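Local coordinates for nigritoxine (Vibrio nigripulchritudo, PDB 5M41), which is a bacterial toxin active against crustaceans and insects, with a fold that was new when its structure was determined, at residues I452-G457 / E549-L554; F606-E611 / M626-R631. All blocks are in the same frame, centred on the assembly; numbering follows the deposited sequence.

Interaction 1: residues I452-G457 / E549-L554; sequences IVRREG and EFDFRL
R454 and D551 make the whole of this contact, a single long salt bridge spanning two helices. NH2 of R454 stands 3.9 Å from OD1 of D551; no hydrogen bond forms, and the attraction is probably a weak, longer-range one between the charges. The two flat groups are nearly coplanar, 8° apart, and the carboxylate oxygen lies at the edge of the guanidinium, near its plane. Arginine suits the position because its chain is long enough to reach across: it leaves helix 444-457 extended through chi2 and bends once, at chi3 (84°), which carries the guanidinium over to the aspartate. With CG anti to the backbone N, D551 extends its carboxylate from the helix, and OD1 comes nearer R454 than the CB direction alone would suggest. Each charge has a firmer partner besides: R454 NH2 forms a salt bridge with E501, and OD2 of D551 is hydrogen-bonded to the hydroxyl of Y498. One turn of helix 546-555 is pinned by R553, whose NE and NH2 both meet OE2 of E549 side-on, the NE bond being 2.9 Å long and fairly straight at 163°. Y511 and N577 take further guanidinium hydrogens of R553. K340 of strand 340-348 touches both R454 and D551, while F550 and E549 turn to helix 625-632 and L527 of strand 523-532 packs against E549, F552 and R553.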
loop_
_atom_site.group_PDB
_atom_site.type_symbol
_atom_site.label_atom_id
_atom_site.label_comp_id
_atom_site.label_asym_id
_atom_site.label_seq_id
_atom_site.Cartn_x
_atom_site.Cartn_y
_atom_site.Cartn_z
ATOM N N ILE A 452 5.271 2.104 -17.451
ATOM C CA ILE A 452 6.183 1.698 -18.530
ATOM C C ILE A 452 5.853 0.282 -19.001
ATOM O O ILE A 452 5.573 0.058 -20.184
ATOM C CB ILE A 452 7.682 1.768 -18.114
ATOM C CG1 ILE A 452 8.107 3.197 -17.737
ATOM C CG2 ILE A 452 8.581 1.212 -19.215
ATOM C CD1 ILE A 452 7.605 4.287 -18.666
ATOM N N VAL A 453 5.882 -0.667 -18.068
ATOM C CA VAL A 453 5.574 -2.059 -18.390
ATOM C C VAL A 453 4.253 -2.191 -19.141
ATOM O O VAL A 453 4.203 -2.841 -20.183
ATOM C CB VAL A 453 5.608 -2.960 -17.146
ATOM C CG1 VAL A 453 5.264 -4.397 -17.527
ATOM C CG2 VAL A 453 6.983 -2.885 -16.507
ATOM N N ARG A 454 3.200 -1.548 -18.645
ATOM C CA ARG A 454 1.895 -1.609 -19.308
ATOM C C ARG A 454 1.959 -1.118 -20.756
ATOM O O ARG A 454 1.367 -1.731 -21.643
ATOM C CB ARG A 454 0.850 -0.777 -18.573
ATOM C CG ARG A 454 0.307 -1.370 -17.294
ATOM C CD ARG A 454 -0.628 -0.355 -16.660
ATOM N NE ARG A 454 -1.973 -0.429 -17.232
ATOM C CZ ARG A 454 -2.975 0.399 -16.936
ATOM N NH1 ARG A 454 -2.807 1.402 -16.076
ATOM N NH2 ARG A 454 -4.161 0.224 -17.503
ATOM N N ARG A 455 2.668 -0.007 -20.971
ATOM C CA ARG A 455 2.745 0.638 -22.275
ATOM C C ARG A 455 3.606 -0.142 -23.274
ATOM O O ARG A 455 3.411 -0.017 -24.482
ATOM C CB ARG A 455 3.248 2.072 -22.141
ATOM C CG ARG A 455 2.884 2.966 -23.319
ATOM C CD ARG A 455 3.731 4.232 -23.355
ATOM N NE ARG A 455 3.873 4.830 -22.025
ATOM C CZ ARG A 455 5.023 4.967 -21.364
ATOM N NH1 ARG A 455 6.173 4.571 -21.904
ATOM N NH2 ARG A 455 5.018 5.521 -20.156
ATOM N N GLU A 456 4.549 -0.939 -22.771
ATOM C CA GLU A 456 5.323 -1.857 -23.614
ATOM C C GLU A 456 4.449 -3.014 -24.090
ATOM O O GLU A 456 4.611 -3.505 -25.208
ATOM C CB GLU A 456 6.568 -2.386 -22.887
ATOM C CG GLU A 456 7.584 -1.322 -22.465
ATOM C CD GLU A 456 7.977 -0.339 -23.569
ATOM O OE1 GLU A 456 8.198 -0.761 -24.727
ATOM O OE2 GLU A 456 8.083 0.869 -23.272
ATOM N N GLY A 457 3.521 -3.436 -23.233
ATOM C CA GLY A 457 2.497 -4.407 -23.596
ATOM C C GLY A 457 1.566 -3.877 -24.668
ATOM O O GLY A 457 0.997 -4.651 -25.430
ATOM N N GLU A 549 -15.156 2.367 -20.906
ATOM C CA GLU A 549 -15.004 3.664 -21.626
ATOM C C GLU A 549 -13.931 4.528 -20.956
ATOM O O GLU A 549 -13.130 5.192 -21.632
ATOM C CB GLU A 549 -16.308 4.476 -21.691
ATOM C CG GLU A 549 -16.163 5.712 -22.581
ATOM C CD GLU A 549 -17.470 6.442 -22.865
ATOM O OE1 GLU A 549 -18.487 5.765 -23.138
ATOM O OE2 GLU A 549 -17.482 7.705 -22.810
ATOM N N PHE A 550 -13.929 4.518 -19.626
ATOM C CA PHE A 550 -12.944 5.301 -18.863
ATOM C C PHE A 550 -11.530 4.822 -19.206
ATOM O O PHE A 550 -10.655 5.624 -19.499
ATOM C CB PHE A 550 -13.220 5.211 -17.347
ATOM C CG PHE A 550 -12.238 5.984 -16.492
ATOM C CD1 PHE A 550 -12.383 7.350 -16.301
ATOM C CD2 PHE A 550 -11.175 5.329 -15.869
ATOM C CE1 PHE A 550 -11.499 8.055 -15.493
ATOM C CE2 PHE A 550 -10.286 6.029 -15.064
ATOM C CZ PHE A 550 -10.449 7.398 -14.882
ATOM N N ASP A 551 -11.323 3.507 -19.193
ATOM C CA ASP A 551 -10.023 2.943 -19.525
ATOM C C ASP A 551 -9.664 3.248 -21.002
ATOM O O ASP A 551 -8.532 3.647 -21.316
ATOM C CB ASP A 551 -10.029 1.439 -19.220
ATOM C CG ASP A 551 -8.728 0.754 -19.584
ATOM O OD1 ASP A 551 -7.668 1.101 -19.030
ATOM O OD2 ASP A 551 -8.759 -0.158 -20.426
ATOM N N PHE A 552 -10.632 3.095 -21.908
ATOM C CA PHE A 552 -10.378 3.458 -23.300
ATOM C C PHE A 552 -9.952 4.917 -23.422
ATOM O O PHE A 552 -8.997 5.243 -24.137
ATOM C CB PHE A 552 -11.589 3.206 -24.190
ATOM C CG PHE A 552 -11.476 3.852 -25.545
ATOM C CD1 PHE A 552 -10.749 3.241 -26.557
ATOM C CD2 PHE A 552 -12.089 5.069 -25.806
ATOM C CE1 PHE A 552 -10.632 3.830 -27.805
ATOM C CE2 PHE A 552 -11.978 5.675 -27.051
ATOM C CZ PHE A 552 -11.248 5.050 -28.056
ATOM N N ARG A 553 -10.663 5.787 -22.714
ATOM C CA ARG A 553 -10.406 7.222 -22.799
ATOM C C ARG A 553 -9.033 7.596 -22.271
ATOM O O ARG A 553 -8.426 8.530 -22.774
ATOM C CB ARG A 553 -11.495 8.017 -22.092
ATOM C CG ARG A 553 -12.775 8.161 -22.904
ATOM C CD ARG A 553 -13.780 8.970 -22.111
ATOM N NE ARG A 553 -15.007 9.267 -22.838
ATOM C CZ ARG A 553 -15.158 10.245 -23.731
ATOM N NH1 ARG A 553 -14.138 11.041 -24.077
ATOM N NH2 ARG A 553 -16.345 10.418 -24.302
ATOM N N LEU A 554 -8.558 6.872 -21.256
ATOM C CA LEU A 554 -7.192 7.034 -20.751
ATOM C C LEU A 554 -6.166 6.497 -21.757
ATOM O O LEU A 554 -5.182 7.162 -22.062
ATOM C CB LEU A 554 -6.995 6.316 -19.401
ATOM C CG LEU A 554 -7.499 6.948 -18.082
ATOM C CD1 LEU A 554 -7.152 6.021 -16.919
ATOM C CD2 LEU A 554 -6.907 8.331 -17.849
#

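Interaction 2: residues F606-E611 / M626-R631; sequences FLTYIE and MEWLVR
W628 of helix 625-632 lays its six-membered ring against T608 and Y609 of helix 603-614. Only apolar contacts join the two segments. From Y609 CB outward, the tyrosine is met almost atom by atom: CB lies 3.6 Å from CH2 of W628, CG comes near its CZ3, CD1 touches both that CZ3 and CD2 of L629, and CE1 meets L629 CD2 alone, at 3.8 Å. The OH at its tip is hydrogen-bonded to E625; tyrosine suits its place, packing its ring on apolar atoms while the hydroxyl reaches that carboxylate. The two short helical segments run antiparallel, at 172°, with axes 11.9 Å apart and the indole between them, as a helical hairpin whose connection contains the short helix 618-621. W628 projects its ring with CG anti to the backbone N (chi1 -170°), and the six-membered ring lies oblique to that of Y609, planes at 41° and centroids 5.7 Å apart. Beside Y609, on the same side of the indole plane, T608 sets its methyl CG2 3.6 Å from W628 CZ2, while OG1 bonds to N604 O and L642 N. F618 meets W628 edge-to-face, and Y609 packs on A690 and I694 of helix 688-704.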
loop_
_atom_site.group_PDB
_atom_site.type_symbol
_atom_site.label_atom_id
_atom_site.label_comp_id
_atom_site.label_asym_id
_atom_site.label_seq_id
_atom_site.Cartn_x
_atom_site.Cartn_y
_atom_site.Cartn_z
ATOM N N PHE A 606 -16.921 21.700 -15.139
ATOM C CA PHE A 606 -15.690 21.962 -14.402
ATOM C C PHE A 606 -16.034 22.345 -12.962
ATOM O O PHE A 606 -15.493 21.771 -12.022
ATOM C CB PHE A 606 -14.860 23.073 -15.086
ATOM C CG PHE A 606 -13.525 23.356 -14.407
ATOM C CD1 PHE A 606 -12.431 22.481 -14.564
ATOM C CD2 PHE A 606 -13.355 24.492 -13.613
ATOM C CE1 PHE A 606 -11.205 22.741 -13.950
ATOM C CE2 PHE A 606 -12.128 24.754 -13.001
ATOM C CZ PHE A 606 -11.054 23.887 -13.168
ATOM N N LEU A 607 -16.970 23.286 -12.809
ATOM C CA LEU A 607 -17.401 23.744 -11.479
ATOM C C LEU A 607 -17.855 22.565 -10.611
ATOM O O LEU A 607 -17.412 22.429 -9.460
ATOM C CB LEU A 607 -18.516 24.818 -11.562
ATOM C CG LEU A 607 -19.147 25.296 -10.244
ATOM C CD1 LEU A 607 -18.090 25.853 -9.281
ATOM C CD2 LEU A 607 -20.284 26.302 -10.467
ATOM N N THR A 608 -18.719 21.721 -11.169
ATOM C CA THR A 608 -19.292 20.598 -10.430
ATOM C C THR A 608 -18.193 19.636 -10.049
ATOM O O THR A 608 -18.101 19.220 -8.887
ATOM C CB THR A 608 -20.396 19.864 -11.222
ATOM O OG1 THR A 608 -21.484 20.770 -11.452
ATOM C CG2 THR A 608 -20.935 18.670 -10.427
ATOM N N TYR A 609 -17.350 19.293 -11.015
ATOM C CA TYR A 609 -16.290 18.329 -10.717
ATOM C C TYR A 609 -15.371 18.846 -9.611
ATOM O O TYR A 609 -15.106 18.131 -8.653
ATOM C CB TYR A 609 -15.513 17.895 -11.967
ATOM C CG TYR A 609 -14.369 16.956 -11.643
ATOM C CD1 TYR A 609 -14.595 15.591 -11.424
ATOM C CD2 TYR A 609 -13.065 17.436 -11.521
ATOM C CE1 TYR A 609 -13.551 14.732 -11.108
ATOM C CE2 TYR A 609 -12.009 16.587 -11.206
ATOM C CZ TYR A 609 -12.257 15.235 -11.006
ATOM O OH TYR A 609 -11.207 14.384 -10.693
ATOM N N ILE A 610 -14.923 20.088 -9.726
ATOM C CA ILE A 610 -13.976 20.644 -8.774
ATOM C C ILE A 610 -14.595 20.774 -7.368
ATOM O O ILE A 610 -13.949 20.401 -6.370
ATOM C CB ILE A 610 -13.369 21.970 -9.292
ATOM C CG1 ILE A 610 -12.484 21.693 -10.517
ATOM C CG2 ILE A 610 -12.554 22.694 -8.207
ATOM C CD1 ILE A 610 -11.255 20.824 -10.253
ATOM N N GLU A 611 -15.836 21.256 -7.285
ATOM C CA GLU A 611 -16.544 21.320 -6.002
ATOM C C GLU A 611 -16.656 19.931 -5.374
ATOM O O GLU A 611 -16.507 19.782 -4.172
ATOM C CB GLU A 611 -17.915 21.983 -6.147
ATOM C CG GLU A 611 -17.824 23.457 -6.532
ATOM C CD GLU A 611 -17.185 24.304 -5.440
ATOM O OE1 GLU A 611 -17.654 24.227 -4.299
ATOM O OE2 GLU A 611 -16.223 25.049 -5.712
ATOM N N MET A 626 -15.517 7.608 -11.534
ATOM C CA MET A 626 -15.350 7.057 -12.867
ATOM C C MET A 626 -16.645 7.175 -13.692
ATOM O O MET A 626 -16.630 7.611 -14.857
ATOM C CB MET A 626 -14.927 5.594 -12.722
ATOM C CG MET A 626 -14.419 4.939 -13.980
ATOM S SD MET A 626 -13.574 3.385 -13.601
ATOM C CE MET A 626 -12.202 3.989 -12.672
ATOM N N GLU A 627 -17.760 6.781 -13.079
ATOM C CA GLU A 627 -19.062 6.889 -13.718
ATOM C C GLU A 627 -19.352 8.374 -13.974
ATOM O O GLU A 627 -19.844 8.740 -15.053
ATOM C CB GLU A 627 -20.153 6.241 -12.847
ATOM C CG GLU A 627 -20.073 4.716 -12.796
ATOM C CD GLU A 627 -21.157 4.056 -11.950
ATOM O OE1 GLU A 627 -21.821 4.716 -11.142
ATOM O OE2 GLU A 627 -21.347 2.840 -12.076
ATOM N N TRP A 628 -19.013 9.232 -13.004
ATOM C CA TRP A 628 -19.303 10.653 -13.148
ATOM C C TRP A 628 -18.611 11.238 -14.356
ATOM O O TRP A 628 -19.216 12.009 -15.110
ATOM C CB TRP A 628 -18.998 11.435 -11.862
ATOM C CG TRP A 628 -19.506 12.863 -11.896
ATOM C CD1 TRP A 628 -20.654 13.377 -11.294
ATOM C CD2 TRP A 628 -18.903 14.006 -12.595
ATOM N NE1 TRP A 628 -20.782 14.724 -11.558
ATOM C CE2 TRP A 628 -19.778 15.153 -12.343
ATOM C CE3 TRP A 628 -17.767 14.182 -13.383
ATOM C CZ2 TRP A 628 -19.500 16.418 -12.853
ATOM C CZ3 TRP A 628 -17.499 15.458 -13.896
ATOM C CH2 TRP A 628 -18.346 16.542 -13.638
ATOM N N LEU A 629 -17.345 10.875 -14.559
ATOM C CA LEU A 629 -16.527 11.442 -15.643
ATOM C C LEU A 629 -16.932 10.948 -17.037
ATOM O O LEU A 629 -16.942 11.719 -18.003
ATOM C CB LEU A 629 -15.034 11.165 -15.393
ATOM C CG LEU A 629 -14.440 11.963 -14.218
ATOM C CD1 LEU A 629 -13.104 11.383 -13.744
ATOM C CD2 LEU A 629 -14.318 13.440 -14.590
ATOM N N VAL A 630 -17.255 9.666 -17.135
ATOM C CA VAL A 630 -17.755 9.101 -18.370
ATOM C C VAL A 630 -19.080 9.791 -18.695
ATOM O O VAL A 630 -19.289 10.208 -19.824
ATOM C CB VAL A 630 -17.912 7.559 -18.272
ATOM C CG1 VAL A 630 -18.732 7.007 -19.439
ATOM C CG2 VAL A 630 -16.535 6.898 -18.232
ATOM N N ARG A 631 -19.952 9.945 -17.696
ATOM C CA ARG A 631 -21.272 10.543 -17.921
ATOM C C ARG A 631 -21.191 12.026 -18.302
ATOM O O ARG A 631 -22.080 12.546 -18.974
ATOM C CB ARG A 631 -22.166 10.323 -16.703
ATOM C CG ARG A 631 -23.594 10.830 -16.839
ATOM C CD ARG A 631 -24.432 10.457 -15.624
ATOM N NE ARG A 631 -23.804 10.878 -14.371
ATOM C CZ ARG A 631 -23.432 10.045 -13.399
ATOM N NH1 ARG A 631 -23.640 8.743 -13.517
ATOM N NH2 ARG A 631 -22.863 10.514 -12.300
#

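Helix 546-555 and helix 625-632 tie the two interactions together, since each contributes one segment and they pack directly on one another. The closest approach is F550 CG to M626 CG at 3.5 Å; V630 CG1 comes within 3.7 Å of E549 OE2, and F550 CE1 reaches L629 CD1 at 4.1 Å. L629 therefore faces two ways, its CD1 to interaction 1 and its CD2 to Y609 in interaction 2. Their centres lie about 21 Å apart, and along the chain interaction 1 is complete before interaction 2 begins. Neither interaction includes any of the magnesium-site residues V189, E192 and D195.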